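Local coordinates for tail spike protein (Acinetobacter phage vB_AbaP_AS12, PDB 6EU4) that forms a trimeric tailspike of a phage of Acinetobacter baumannii and, as tailspikes generally do, probably recognises and degrades the capsular polysaccharide of its host, at residues Asn86-Pro91 with Lys118-Gly123; Lys111-Gly116 with Val129-Asn134; Thr477-Leu482 with Asn496-Gln501; Val522-Ser527 with Asn535-Phe540. All blocks are in the same frame, centred on the assembly; numbering follows the deposited sequence.

Interaction 1: residues Asn86-Pro91 with Lys118-Gly123; sequences NNTVSP and KVRLNG
V89 grips the neighbouring strand with both of its backbone polar atoms: its N donates to K118 O at 2.9 Å and its O accepts from R120 N with an N-H...O angle of 171°. A third, more bent bond runs from K118 N to N87 O, so strands 88-89 and 118-121 pair in parallel, T88 beside K118 and V89 beside V119. Where the ladder ends, side chains take over. N122 ND2 donates to S90 OG at 2.8 Å, the hydroxyl lying close to the plane of the amide; the same nitrogen also bonds E92, and S90 OG meets N86 of the third subunit. On the face of T88, the hydroxyl lies alongside the lysine, OG1 3.8 Å from K118 CB, and donates back to N86 O. T88 CG2, set anti to the backbone N (chi1 -56° for OG1), instead reaches R120 CG at 3.6 Å. K118 then runs fully extended away from the contact to a salt bridge with E140 of its own chain and another with E140 of the second subunit, while R120, bent at chi2 and chi3, bonds E140 O of its own chain through NH1. Beyond the ladder the P91 ring crosses L121 at about a right angle, CG 3.8 Å from CD2, and helix 106-113 packs on V89, P91 and V119 through V112. The chemistry thus divides by face: aliphatic groups turn to the helix inside the subunit, whereas the face of T88, K118 and R120 carries hydroxyl and charge to the trimer interface, where the paired glutamates would be expected to stabilise a charged lysine.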
# COMPACT_ATOMS: atom_id res chain seq x y z
N ASN A 86 -40.41 -5.67 5.97
CA ASN A 86 -39.00 -6.02 5.87
C ASN A 86 -38.18 -5.32 6.95
O ASN A 86 -37.05 -4.89 6.72
CB ASN A 86 -38.45 -5.70 4.48
CG ASN A 86 -39.14 -6.48 3.40
OD1 ASN A 86 -39.32 -7.70 3.51
ND2 ASN A 86 -39.54 -5.79 2.35
N ASN A 87 -38.77 -5.23 8.15
CA ASN A 87 -38.08 -4.80 9.36
C ASN A 87 -37.36 -3.47 9.17
O ASN A 87 -36.25 -3.27 9.66
CB ASN A 87 -37.08 -5.86 9.84
CG ASN A 87 -36.61 -5.63 11.27
OD1 ASN A 87 -37.38 -5.19 12.13
ND2 ASN A 87 -35.34 -5.90 11.53
N THR A 88 -38.00 -2.55 8.46
CA THR A 88 -37.44 -1.23 8.20
C THR A 88 -38.43 -0.15 8.59
O THR A 88 -39.60 -0.23 8.22
CB THR A 88 -37.08 -1.09 6.73
OG1 THR A 88 -36.19 -2.15 6.37
CG2 THR A 88 -36.41 0.25 6.47
N VAL A 89 -37.97 0.86 9.34
CA VAL A 89 -38.81 1.99 9.73
C VAL A 89 -38.02 3.28 9.58
O VAL A 89 -36.80 3.27 9.36
CB VAL A 89 -39.32 1.90 11.19
CG1 VAL A 89 -40.18 0.66 11.41
CG2 VAL A 89 -38.16 1.95 12.16
N SER A 90 -38.73 4.39 9.74
CA SER A 90 -38.18 5.74 9.73
C SER A 90 -38.54 6.44 11.04
O SER A 90 -39.54 6.09 11.67
CB SER A 90 -38.72 6.54 8.55
OG SER A 90 -38.39 5.91 7.31
N PRO A 91 -37.76 7.43 11.47
CA PRO A 91 -38.13 8.17 12.69
C PRO A 91 -39.55 8.72 12.66
O PRO A 91 -40.19 8.85 13.71
CB PRO A 91 -37.08 9.28 12.76
CG PRO A 91 -35.90 8.69 12.06
CD PRO A 91 -36.46 7.87 10.94
N LYS A 118 -34.03 -1.90 10.86
CA LYS A 118 -33.25 -1.00 10.01
C LYS A 118 -33.92 0.37 10.04
O LYS A 118 -35.14 0.48 9.96
CB LYS A 118 -33.19 -1.54 8.58
CG LYS A 118 -32.43 -0.63 7.62
CD LYS A 118 -32.32 -1.22 6.22
CE LYS A 118 -31.52 -0.29 5.32
NZ LYS A 118 -31.37 -0.87 3.95
N VAL A 119 -33.11 1.41 10.18
CA VAL A 119 -33.61 2.78 10.31
C VAL A 119 -33.24 3.54 9.05
O VAL A 119 -32.06 3.66 8.72
CB VAL A 119 -33.02 3.49 11.53
CG1 VAL A 119 -33.49 4.94 11.57
CG2 VAL A 119 -33.46 2.79 12.80
N ARG A 120 -34.25 4.08 8.37
CA ARG A 120 -34.06 4.94 7.22
C ARG A 120 -34.23 6.41 7.62
O ARG A 120 -35.22 6.77 8.27
CB ARG A 120 -35.05 4.58 6.11
CG ARG A 120 -34.70 3.27 5.40
CD ARG A 120 -33.59 3.45 4.35
NE ARG A 120 -34.16 4.08 3.16
CZ ARG A 120 -33.99 5.35 2.80
NH1 ARG A 120 -33.20 6.17 3.51
NH2 ARG A 120 -34.61 5.81 1.72
N LEU A 121 -33.28 7.23 7.22
CA LEU A 121 -33.34 8.67 7.44
C LEU A 121 -33.73 9.36 6.14
O LEU A 121 -33.07 9.17 5.11
CB LEU A 121 -31.99 9.19 7.95
CG LEU A 121 -31.49 8.52 9.23
CD1 LEU A 121 -30.15 9.12 9.68
CD2 LEU A 121 -32.51 8.57 10.37
N ASN A 122 -34.78 10.17 6.18
CA ASN A 122 -35.41 10.69 4.97
C ASN A 122 -35.40 12.21 4.89
O ASN A 122 -36.08 12.78 4.03
CB ASN A 122 -36.83 10.17 4.90
CG ASN A 122 -36.88 8.68 5.03
OD1 ASN A 122 -36.06 7.98 4.43
ND2 ASN A 122 -37.81 8.18 5.83
N GLY A 123 -34.65 12.87 5.75
CA GLY A 123 -34.54 14.31 5.74
C GLY A 123 -33.76 14.71 6.97
O GLY A 123 -33.06 13.88 7.55

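Interaction 2: residues Lys111-Gly116 with Val129-Asn134; sequences KVLISG and VPVYYN
L113, in the last turn of helix 106-113, brings its CD1 methyl against strand 131-133, 3.9 Å from V131 CG2, the two side chains crossing at about a right angle. The same methyl lies 3.5 Å from Y132 O, so the leucine packs on backbone as well as on side chain; M177 of the neighbouring strand 175-179 also touches it. Its carbonyl has a polar link to the strand: one water donates to L113 O and accepts from N134 N, both at 2.8 Å, bridging the helix end to the strand end without a direct hydrogen bond. I114 leaves the helical path. With its CG1 branch between the backbone N and the carbonyl carbon (chi1 62°), CG2 is directed at Y132 CE1, 3.7 Å away, approaching the ring obliquely, and it lies equally near N134 OD1. I114 CD1 lies 4.0 Å from Y132 OH. The side-chain nitrogen of N134, ND2, bonds I180 O. S115 turns back, its N and OG both donating to V112 O, which closes the helix end. A short helix packed by aliphatic side chains against the first coils of parallel strands, 131-133 pairing with 175-179, is consistent with the capped N-terminal end of a right-handed beta-helix, as in other phage tailspikes.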
# COMPACT_ATOMS: atom_id res chain seq x y z
N LYS A 111 -36.34 6.13 19.92
CA LYS A 111 -37.16 4.92 19.88
C LYS A 111 -36.80 4.04 18.68
O LYS A 111 -36.72 2.81 18.82
CB LYS A 111 -38.64 5.28 19.85
CG LYS A 111 -39.17 5.77 21.19
CD LYS A 111 -40.58 6.24 21.08
CE LYS A 111 -41.08 6.74 22.42
NZ LYS A 111 -42.45 7.29 22.34
N VAL A 112 -36.61 4.63 17.50
CA VAL A 112 -36.36 3.76 16.35
C VAL A 112 -34.93 3.23 16.38
O VAL A 112 -34.68 2.11 15.93
CB VAL A 112 -36.67 4.43 15.00
CG1 VAL A 112 -38.15 4.85 14.93
CG2 VAL A 112 -35.76 5.59 14.71
N LEU A 113 -33.98 3.98 16.95
CA LEU A 113 -32.60 3.51 17.00
C LEU A 113 -32.43 2.27 17.86
O LEU A 113 -31.48 1.50 17.64
CB LEU A 113 -31.67 4.62 17.50
CG LEU A 113 -31.51 5.80 16.56
CD1 LEU A 113 -30.49 6.78 17.12
CD2 LEU A 113 -31.10 5.36 15.16
N ILE A 114 -33.30 2.05 18.83
CA ILE A 114 -33.19 0.86 19.69
C ILE A 114 -34.31 -0.14 19.42
O ILE A 114 -34.53 -1.03 20.23
CB ILE A 114 -33.12 1.25 21.17
CG1 ILE A 114 -34.40 1.97 21.61
CG2 ILE A 114 -31.90 2.09 21.41
CD1 ILE A 114 -34.49 2.18 23.13
N SER A 115 -35.00 -0.01 18.29
CA SER A 115 -36.14 -0.87 17.97
C SER A 115 -35.73 -2.23 17.41
O SER A 115 -36.56 -3.14 17.36
CB SER A 115 -37.03 -0.20 16.93
OG SER A 115 -36.31 -0.09 15.71
N GLY A 116 -34.50 -2.37 16.95
CA GLY A 116 -34.11 -3.55 16.21
C GLY A 116 -34.43 -3.51 14.73
O GLY A 116 -34.06 -4.44 14.00
N VAL A 129 -31.25 16.71 22.50
CA VAL A 129 -30.33 15.89 23.28
C VAL A 129 -29.59 14.98 22.32
O VAL A 129 -29.99 14.82 21.15
CB VAL A 129 -31.07 15.08 24.37
CG1 VAL A 129 -31.65 16.02 25.44
CG2 VAL A 129 -32.16 14.23 23.77
N PRO A 130 -28.49 14.37 22.76
CA PRO A 130 -27.86 13.34 21.92
C PRO A 130 -28.80 12.16 21.74
O PRO A 130 -29.68 11.91 22.58
CB PRO A 130 -26.61 12.94 22.72
CG PRO A 130 -26.45 14.01 23.79
CD PRO A 130 -27.84 14.46 24.07
N VAL A 131 -28.58 11.41 20.67
CA VAL A 131 -29.26 10.13 20.45
C VAL A 131 -28.19 9.06 20.41
O VAL A 131 -27.08 9.30 19.92
CB VAL A 131 -30.13 10.13 19.18
CG1 VAL A 131 -31.26 11.17 19.33
CG2 VAL A 131 -29.31 10.41 17.92
N TYR A 132 -28.50 7.90 20.96
CA TYR A 132 -27.52 6.83 21.07
C TYR A 132 -27.97 5.60 20.30
O TYR A 132 -29.16 5.39 20.02
CB TYR A 132 -27.25 6.48 22.54
CG TYR A 132 -28.41 5.82 23.26
CD1 TYR A 132 -28.61 4.44 23.18
CD2 TYR A 132 -29.30 6.57 24.02
CE1 TYR A 132 -29.68 3.84 23.84
CE2 TYR A 132 -30.36 5.96 24.67
CZ TYR A 132 -30.53 4.60 24.58
OH TYR A 132 -31.58 4.00 25.21
N TYR A 133 -26.99 4.79 19.93
CA TYR A 133 -27.23 3.48 19.37
C TYR A 133 -26.36 2.48 20.10
O TYR A 133 -25.35 2.84 20.70
CB TYR A 133 -26.95 3.48 17.86
CG TYR A 133 -25.52 3.83 17.46
CD1 TYR A 133 -25.08 5.15 17.41
CD2 TYR A 133 -24.60 2.83 17.11
CE1 TYR A 133 -23.78 5.46 17.05
CE2 TYR A 133 -23.30 3.15 16.74
CZ TYR A 133 -22.89 4.46 16.71
OH TYR A 133 -21.60 4.78 16.34
N ASN A 134 -26.78 1.20 20.06
CA ASN A 134 -26.07 0.15 20.77
C ASN A 134 -25.37 -0.74 19.76
O ASN A 134 -24.28 -0.38 19.28
CB ASN A 134 -27.04 -0.64 21.67
CG ASN A 134 -27.76 0.23 22.68
OD1 ASN A 134 -28.99 0.17 22.79
ND2 ASN A 134 -27.01 1.02 23.44
O HOH W 1 -29.10 0.46 18.62

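Interaction 3: residues Thr477-Leu482 with Asn496-Gln501; sequences TSAKSL and NAVLVQ
A479 CB sits between two valine methyls, 3.8 Å from V498 CG1 and 3.8 Å from V500 CG1, at the apolar centre of a parallel strand pair that includes the outermost strand, within this chain, of the sheet following the probable beta-helix. V500 CG1 takes the place between its own backbone N and carbonyl carbon (chi1 59°), which brings it against the neighbouring strand, 3.6 Å from S481 CA. Further along, L482 slants across L499, its CD1 3.9 Å from L499 CB, and I487 also touches L482. The backbones are laced by three nearly straight bonds: K480 N to V498 O, V500 N to K480 O and L482 N to V500 O. In the second of these the donor stands well above the carbonyl plane. K480 points its extended chain away from the contact, bending only at chi4, to a cation-pi contact with Y474 of the second subunit. At the N-terminal end T477 pairs antiparallel with a strand of the third subunit and N496 with one of the second, so the sheet runs on through the trimer. Water also joins the strands, one molecule donating to both S478 O and V498 O. At the far edge Q501, bent at chi2, brings its amide beside L482 while NE2 bonds G483 O; here a second water donates to L482 O and, at 2.6 Å, to Q501 OE1.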
# COMPACT_ATOMS: atom_id res chain seq x y z
N THR A 477 32.09 2.58 -8.53
CA THR A 477 31.65 3.91 -8.10
C THR A 477 32.43 4.99 -8.84
O THR A 477 33.42 4.72 -9.52
CB THR A 477 31.84 4.13 -6.60
OG1 THR A 477 33.23 4.19 -6.30
CG2 THR A 477 31.20 3.03 -5.78
N SER A 478 31.97 6.23 -8.67
CA SER A 478 32.66 7.38 -9.23
C SER A 478 33.40 8.15 -8.13
O SER A 478 33.11 8.02 -6.94
CB SER A 478 31.66 8.30 -9.94
OG SER A 478 31.12 7.66 -11.07
N ALA A 479 34.38 8.96 -8.54
CA ALA A 479 35.05 9.86 -7.62
C ALA A 479 34.15 11.06 -7.31
O ALA A 479 33.28 11.43 -8.09
CB ALA A 479 36.37 10.35 -8.22
N LYS A 480 34.39 11.67 -6.15
CA LYS A 480 33.80 12.97 -5.85
C LYS A 480 34.66 14.07 -6.47
O LYS A 480 35.85 14.17 -6.17
CB LYS A 480 33.67 13.18 -4.35
CG LYS A 480 32.86 14.49 -4.00
CD LYS A 480 32.62 14.60 -2.50
CE LYS A 480 31.49 15.58 -2.15
NZ LYS A 480 31.74 16.98 -2.59
N SER A 481 34.05 14.89 -7.33
CA SER A 481 34.79 15.92 -8.05
C SER A 481 34.93 17.14 -7.15
O SER A 481 33.93 17.70 -6.70
CB SER A 481 34.09 16.29 -9.36
OG SER A 481 34.93 17.10 -10.16
N LEU A 482 36.17 17.55 -6.90
CA LEU A 482 36.44 18.65 -5.98
C LEU A 482 36.38 19.99 -6.68
O LEU A 482 36.80 20.13 -7.84
CB LEU A 482 37.82 18.48 -5.34
CG LEU A 482 38.01 17.21 -4.52
CD1 LEU A 482 39.48 17.01 -4.20
CD2 LEU A 482 37.18 17.27 -3.25
N ASN A 496 36.07 7.16 4.20
CA ASN A 496 36.78 6.52 3.10
C ASN A 496 36.11 6.96 1.81
O ASN A 496 34.93 6.66 1.61
CB ASN A 496 36.73 5.01 3.27
CG ASN A 496 37.34 4.55 4.57
OD1 ASN A 496 38.55 4.59 4.76
ND2 ASN A 496 36.50 4.11 5.49
N ALA A 497 36.85 7.65 0.94
CA ALA A 497 36.25 8.25 -0.26
C ALA A 497 37.32 8.45 -1.33
O ALA A 497 38.45 8.80 -1.04
CB ALA A 497 35.60 9.60 0.07
N VAL A 498 36.91 8.30 -2.59
CA VAL A 498 37.75 8.65 -3.74
C VAL A 498 37.39 10.05 -4.22
O VAL A 498 36.20 10.37 -4.39
CB VAL A 498 37.59 7.63 -4.88
CG1 VAL A 498 38.49 8.02 -6.04
CG2 VAL A 498 37.87 6.20 -4.38
N LEU A 499 38.41 10.86 -4.44
CA LEU A 499 38.32 12.25 -4.87
C LEU A 499 39.03 12.42 -6.20
O LEU A 499 40.03 11.74 -6.49
CB LEU A 499 38.96 13.19 -3.83
CG LEU A 499 38.75 12.82 -2.36
CD1 LEU A 499 39.61 13.68 -1.47
CD2 LEU A 499 37.28 12.95 -2.00
N VAL A 500 38.55 13.35 -7.01
CA VAL A 500 39.25 13.76 -8.22
C VAL A 500 39.37 15.27 -8.21
O VAL A 500 38.41 15.98 -7.88
CB VAL A 500 38.57 13.25 -9.52
CG1 VAL A 500 37.12 13.75 -9.64
CG2 VAL A 500 39.39 13.67 -10.73
N GLN A 501 40.55 15.77 -8.55
CA GLN A 501 40.75 17.19 -8.80
C GLN A 501 41.22 17.32 -10.25
O GLN A 501 42.38 17.04 -10.56
CB GLN A 501 41.76 17.81 -7.84
CG GLN A 501 42.01 19.30 -8.12
CD GLN A 501 40.73 20.09 -8.21
OE1 GLN A 501 40.19 20.27 -9.30
NE2 GLN A 501 40.23 20.55 -7.07
O HOH W 2 33.95 8.54 -4.22
O HOH W 3 38.18 21.92 -9.42

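Interaction 4: residues Val522-Ser527 with Asn535-Phe540; sequences VQQWSS and NAQLAF
W525 leans on strand 535-542 across an antiparallel beta hairpin, in which it forms a hydrogen-bonded pair with A536. From CB, 3.9 Å from A536 O, chi1 of -70° sets CG anti to the carbonyl carbon, and the indole runs alongside L538. Its six-membered ring meets the partner by its edge: CE3 lies 3.7 Å from A536 O, then CZ3 comes 3.7 Å from L538 CB, with CH2 slightly farther from the same carbon. Q523 CG lies 3.3 Å above one face of the indole, displaced to its rim. NE1 donates to Q523 OE1 of the second subunit, and F540 of that subunit meets the ring. The other face of the hairpin is polar. Q537 NE2 donates to a lone pair of Q524 OE1, the two amides nearly coplanar at 27°; each has outside partners, Q537 with R552 and I487, Q524 NE2 with G495 and L490. This buried amide pair is therefore satisfied on several sides. Near the turn, one water accepts from both S526 OG and N535 ND2. W525 N donates almost straight to A536 O at 2.7 Å, while W525 O receives A536 N and, from the opposite face of its carbonyl plane, N535 ND2 at 3.1 Å.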
# COMPACT_ATOMS: atom_id res chain seq x y z
N VAL A 522 42.71 10.92 -5.63
CA VAL A 522 43.10 10.74 -4.23
C VAL A 522 42.16 9.73 -3.60
O VAL A 522 40.93 9.85 -3.71
CB VAL A 522 43.04 12.07 -3.44
CG1 VAL A 522 43.43 11.83 -1.97
CG2 VAL A 522 43.94 13.14 -4.08
N GLN A 523 42.72 8.71 -2.97
CA GLN A 523 41.97 7.82 -2.11
C GLN A 523 42.16 8.33 -0.69
O GLN A 523 43.29 8.37 -0.20
CB GLN A 523 42.45 6.38 -2.21
CG GLN A 523 41.85 5.44 -1.15
CD GLN A 523 40.42 5.06 -1.47
OE1 GLN A 523 40.13 4.47 -2.52
NE2 GLN A 523 39.50 5.40 -0.59
N GLN A 524 41.06 8.69 -0.03
CA GLN A 524 41.09 9.00 1.40
C GLN A 524 40.58 7.80 2.18
O GLN A 524 39.61 7.15 1.80
CB GLN A 524 40.26 10.24 1.73
CG GLN A 524 40.18 10.50 3.24
CD GLN A 524 39.60 11.85 3.55
OE1 GLN A 524 40.20 12.87 3.23
NE2 GLN A 524 38.43 11.88 4.20
N TRP A 525 41.28 7.47 3.27
CA TRP A 525 40.79 6.52 4.24
C TRP A 525 40.52 7.24 5.56
O TRP A 525 41.15 8.26 5.87
CB TRP A 525 41.79 5.40 4.48
CG TRP A 525 42.00 4.43 3.36
CD1 TRP A 525 41.28 3.31 3.12
CD2 TRP A 525 43.04 4.46 2.36
NE1 TRP A 525 41.78 2.64 2.02
CE2 TRP A 525 42.86 3.33 1.54
CE3 TRP A 525 44.08 5.34 2.07
CZ2 TRP A 525 43.71 3.03 0.47
CZ3 TRP A 525 44.91 5.05 0.98
CH2 TRP A 525 44.72 3.91 0.21
N SER A 526 39.63 6.66 6.35
CA SER A 526 39.22 7.25 7.62
C SER A 526 38.72 6.17 8.56
O SER A 526 38.11 5.18 8.13
CB SER A 526 38.12 8.28 7.41
OG SER A 526 37.70 8.80 8.65
N SER A 527 38.88 6.40 9.86
CA SER A 527 38.10 5.63 10.81
C SER A 527 36.61 5.92 10.64
O SER A 527 35.79 5.00 10.66
CB SER A 527 38.56 5.94 12.24
OG SER A 527 38.70 7.34 12.45
N ASN A 535 43.11 9.18 9.70
CA ASN A 535 43.03 9.30 8.25
C ASN A 535 44.32 8.87 7.58
O ASN A 535 45.40 8.87 8.18
CB ASN A 535 42.70 10.73 7.81
CG ASN A 535 41.31 11.17 8.23
OD1 ASN A 535 41.13 11.78 9.28
ND2 ASN A 535 40.33 10.85 7.41
N ALA A 536 44.18 8.52 6.31
CA ALA A 536 45.31 8.31 5.41
C ALA A 536 44.87 8.73 4.02
O ALA A 536 43.68 8.68 3.70
CB ALA A 536 45.77 6.86 5.42
N GLN A 537 45.84 9.13 3.19
CA GLN A 537 45.54 9.47 1.82
C GLN A 537 46.63 8.93 0.91
O GLN A 537 47.82 8.96 1.26
CB GLN A 537 45.39 10.98 1.61
CG GLN A 537 44.19 11.60 2.32
CD GLN A 537 44.10 13.11 2.11
OE1 GLN A 537 45.11 13.78 1.95
NE2 GLN A 537 42.88 13.64 2.07
N LEU A 538 46.20 8.39 -0.23
CA LEU A 538 47.05 8.03 -1.35
C LEU A 538 46.72 8.98 -2.50
O LEU A 538 45.57 9.01 -2.96
CB LEU A 538 46.80 6.58 -1.77
CG LEU A 538 47.36 6.11 -3.12
CD1 LEU A 538 48.86 6.31 -3.22
CD2 LEU A 538 46.97 4.65 -3.36
N ALA A 539 47.70 9.75 -2.94
CA ALA A 539 47.50 10.74 -4.00
C ALA A 539 48.29 10.35 -5.25
O ALA A 539 49.48 10.04 -5.17
CB ALA A 539 47.93 12.14 -3.55
N PHE A 540 47.59 10.37 -6.39
CA PHE A 540 48.17 10.18 -7.71
C PHE A 540 48.26 11.54 -8.39
O PHE A 540 47.23 12.10 -8.79
CB PHE A 540 47.33 9.23 -8.56
CG PHE A 540 47.25 7.83 -8.02
CD1 PHE A 540 48.21 6.90 -8.38
CD2 PHE A 540 46.21 7.44 -7.20
CE1 PHE A 540 48.15 5.60 -7.90
CE2 PHE A 540 46.15 6.13 -6.72
CZ PHE A 540 47.11 5.21 -7.08
O HOH W 4 37.47 11.43 7.94

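The four contacts form two clusters on opposite sides of the centre of the elongated chain, interactions 1 and 3 having centres about 74 Å apart. Interactions 1 and 2 share the region of helix 106-113, and N87 ND2 probably bonds G116 O. Interactions 3 and 4 are neighbours in one sheet, joined by probable backbone bonds A497 O to Q524 N and L499 N to V522 O. Interactions 1 and 4 are buried, 2 and 3 only partly so. Ladders hold 1 and 3 in parallel and 4 antiparallel, whereas 2 depends on methyl packing and a water. Polar side chains cross directly in 1 and 4, whereas water links the polar edges of 3.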